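Local coordinates for Non-structural protein 2 (Human rotavirus C, PDB 2GU0) that probably binds single-stranded RNA, hydrolyses nucleoside triphosphates and, as a homooctamer, takes part in rotavirus genome replication and packaging and in viroplasm formation, at residues L111-C116 and T167-S172. Residues are numbered along the deposited sequence; the frame is centred on the assembly and turned at random.
Sequences LENLLC and TKLDYS
The amide nitrogen ND2 of Asn-113, on helix 108-119, lies beside Leu-169, on strand 164-170, and Tyr-171 of the same segment, and Glu-153 OE1 accepts hydrogen bonds both from this nitrogen and from the Tyr-171 hydroxyl. One carboxylate oxygen thus ties the helix to segment 167-172, although the two segments share no direct hydrogen bond. Across the contact itself the touches are van der Waals. Asn-113 ND2 sits 3.7 Å from Tyr-171 CE2 and 3.8 Å from Leu-169 CD2, so a single NH2 group meets a ring carbon and a methyl. The amide approaches the tyrosine ring obliquely, their planes 28° apart. In Leu-169, CG stands beside the backbone N, anti to the carbonyl carbon (chi1 -68°), and the end of the side chain brings CD2 to the amide nitrogen. Tyr-171 also meets the ring of His-174, which gives a weak hydrogen bond to Asn-113 OD1. Ser-172 OG binds Asp-170 OD2 at 2.9 Å from above the carboxylate plane, a bond that links the residues on either side of Tyr-171 in sequence. The contact joins a helix of the N-terminal family region to the five-stranded antiparallel sheet of the HIT-like C-terminal region. Leu-169 and Tyr-171 also touch Arg-224, a predicted ATP-binding residue on strand 222-227, which places the contact beside the probable nucleotide site. With Asn-113 and Tyr-171 both donating to it, Glu-153 OE1 would probably have its negative charge stabilised at this interface between the two regions.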
loop_
_atom_site.group_PDB
_atom_site.type_symbol
_atom_site.label_atom_id
_atom_site.label_comp_id
_atom_site.label_asym_id
_atom_site.label_seq_id
_atom_site.Cartn_x
_atom_site.Cartn_y
_atom_site.Cartn_z
ATOM N N LEU A 111 -7.185 -34.304 -2.745
ATOM C CA LEU A 111 -6.043 -33.850 -3.537
ATOM C C LEU A 111 -5.684 -32.421 -3.205
ATOM O O LEU A 111 -4.500 -32.061 -3.175
ATOM C CB LEU A 111 -6.335 -33.953 -5.033
ATOM C CG LEU A 111 -6.391 -35.376 -5.573
ATOM C CD1 LEU A 111 -6.884 -35.363 -6.995
ATOM C CD2 LEU A 111 -5.011 -36.000 -5.478
ATOM N N GLU A 112 -6.705 -31.602 -2.966
ATOM C CA GLU A 112 -6.461 -30.209 -2.646
ATOM C C GLU A 112 -5.647 -30.139 -1.372
ATOM O O GLU A 112 -4.819 -29.252 -1.214
ATOM C CB GLU A 112 -7.775 -29.438 -2.502
ATOM C CG GLU A 112 -7.638 -28.141 -1.718
ATOM C CD GLU A 112 -8.226 -26.928 -2.418
ATOM O OE1 GLU A 112 -9.235 -27.070 -3.133
ATOM O OE2 GLU A 112 -7.688 -25.818 -2.230
ATOM N N ASN A 113 -5.861 -31.073 -0.455
ATOM C CA ASN A 113 -5.069 -31.042 0.761
ATOM C C ASN A 113 -3.658 -31.522 0.477
ATOM O O ASN A 113 -2.700 -30.955 1.007
ATOM C CB ASN A 113 -5.708 -31.874 1.870
ATOM C CG ASN A 113 -6.608 -31.047 2.757
ATOM O OD1 ASN A 113 -6.383 -29.848 2.935
ATOM N ND2 ASN A 113 -7.619 -31.679 3.338
ATOM N N LEU A 114 -3.513 -32.550 -0.361
ATOM C CA LEU A 114 -2.171 -33.026 -0.686
ATOM C C LEU A 114 -1.340 -31.877 -1.258
ATOM O O LEU A 114 -0.153 -31.770 -0.961
ATOM C CB LEU A 114 -2.213 -34.187 -1.676
ATOM C CG LEU A 114 -2.661 -35.548 -1.128
ATOM C CD1 LEU A 114 -2.768 -36.539 -2.264
ATOM C CD2 LEU A 114 -1.685 -36.048 -0.106
ATOM N N LEU A 115 -1.964 -31.015 -2.061
ATOM C CA LEU A 115 -1.268 -29.861 -2.637
ATOM C C LEU A 115 -0.618 -29.009 -1.552
ATOM O O LEU A 115 0.503 -28.531 -1.719
ATOM C CB LEU A 115 -2.222 -28.963 -3.424
ATOM C CG LEU A 115 -2.703 -29.384 -4.808
ATOM C CD1 LEU A 115 -3.637 -28.304 -5.344
ATOM C CD2 LEU A 115 -1.518 -29.586 -5.731
ATOM N N CYS A 116 -1.330 -28.810 -0.447
ATOM C CA CYS A 116 -0.804 -28.026 0.659
ATOM C C CYS A 116 0.352 -28.759 1.303
ATOM O O CYS A 116 1.365 -28.155 1.632
ATOM C CB CYS A 116 -1.898 -27.757 1.695
ATOM S SG CYS A 116 -3.232 -26.682 1.066
ATOM N N THR A 167 -5.414 -35.867 12.212
ATOM C CA THR A 167 -5.196 -34.673 11.403
ATOM C C THR A 167 -6.508 -33.972 11.112
ATOM O O THR A 167 -7.528 -34.621 10.917
ATOM C CB THR A 167 -4.540 -35.030 10.079
ATOM O OG1 THR A 167 -5.218 -36.153 9.512
ATOM C CG2 THR A 167 -3.063 -35.366 10.287
ATOM N N LYS A 168 -6.490 -32.646 11.081
ATOM C CA LYS A 168 -7.713 -31.897 10.827
ATOM C C LYS A 168 -8.065 -31.721 9.349
ATOM O O LYS A 168 -7.258 -31.245 8.561
ATOM C CB LYS A 168 -7.641 -30.528 11.509
ATOM C CG LYS A 168 -8.667 -29.541 11.000
ATOM C CD LYS A 168 -8.643 -28.261 11.801
ATOM C CE LYS A 168 -9.440 -28.401 13.076
ATOM N NZ LYS A 168 -10.871 -28.701 12.766
ATOM N N LEU A 169 -9.281 -32.120 8.992
ATOM C CA LEU A 169 -9.784 -32.001 7.629
ATOM C C LEU A 169 -10.675 -30.771 7.604
ATOM O O LEU A 169 -11.829 -30.793 8.059
ATOM C CB LEU A 169 -10.570 -33.256 7.233
ATOM C CG LEU A 169 -9.656 -34.478 7.101
ATOM C CD1 LEU A 169 -10.435 -35.745 6.809
ATOM C CD2 LEU A 169 -8.667 -34.202 5.999
ATOM N N ASP A 170 -10.109 -29.688 7.087
ATOM C CA ASP A 170 -10.797 -28.419 7.015
ATOM C C ASP A 170 -10.961 -28.049 5.562
ATOM O O ASP A 170 -10.012 -27.632 4.908
ATOM C CB ASP A 170 -9.978 -27.345 7.723
ATOM C CG ASP A 170 -10.772 -26.090 7.984
ATOM O OD1 ASP A 170 -10.151 -25.077 8.376
ATOM O OD2 ASP A 170 -12.013 -26.119 7.806
ATOM N N TYR A 171 -12.177 -28.200 5.062
ATOM C CA TYR A 171 -12.472 -27.904 3.679
ATOM C C TYR A 171 -12.999 -26.494 3.552
ATOM O O TYR A 171 -12.985 -25.912 2.473
ATOM C CB TYR A 171 -13.492 -28.916 3.170
ATOM C CG TYR A 171 -12.980 -30.334 3.264
ATOM C CD1 TYR A 171 -13.721 -31.334 3.881
ATOM C CD2 TYR A 171 -11.733 -30.667 2.747
ATOM C CE1 TYR A 171 -13.221 -32.640 3.978
ATOM C CE2 TYR A 171 -11.225 -31.957 2.834
ATOM C CZ TYR A 171 -11.968 -32.938 3.446
ATOM O OH TYR A 171 -11.455 -34.212 3.506
ATOM N N SER A 172 -13.444 -25.940 4.671
ATOM C CA SER A 172 -14.005 -24.599 4.700
ATOM C C SER A 172 -13.230 -23.553 3.897
ATOM O O SER A 172 -13.830 -22.607 3.390
ATOM C CB SER A 172 -14.136 -24.124 6.146
ATOM O OG SER A 172 -12.898 -23.633 6.628
#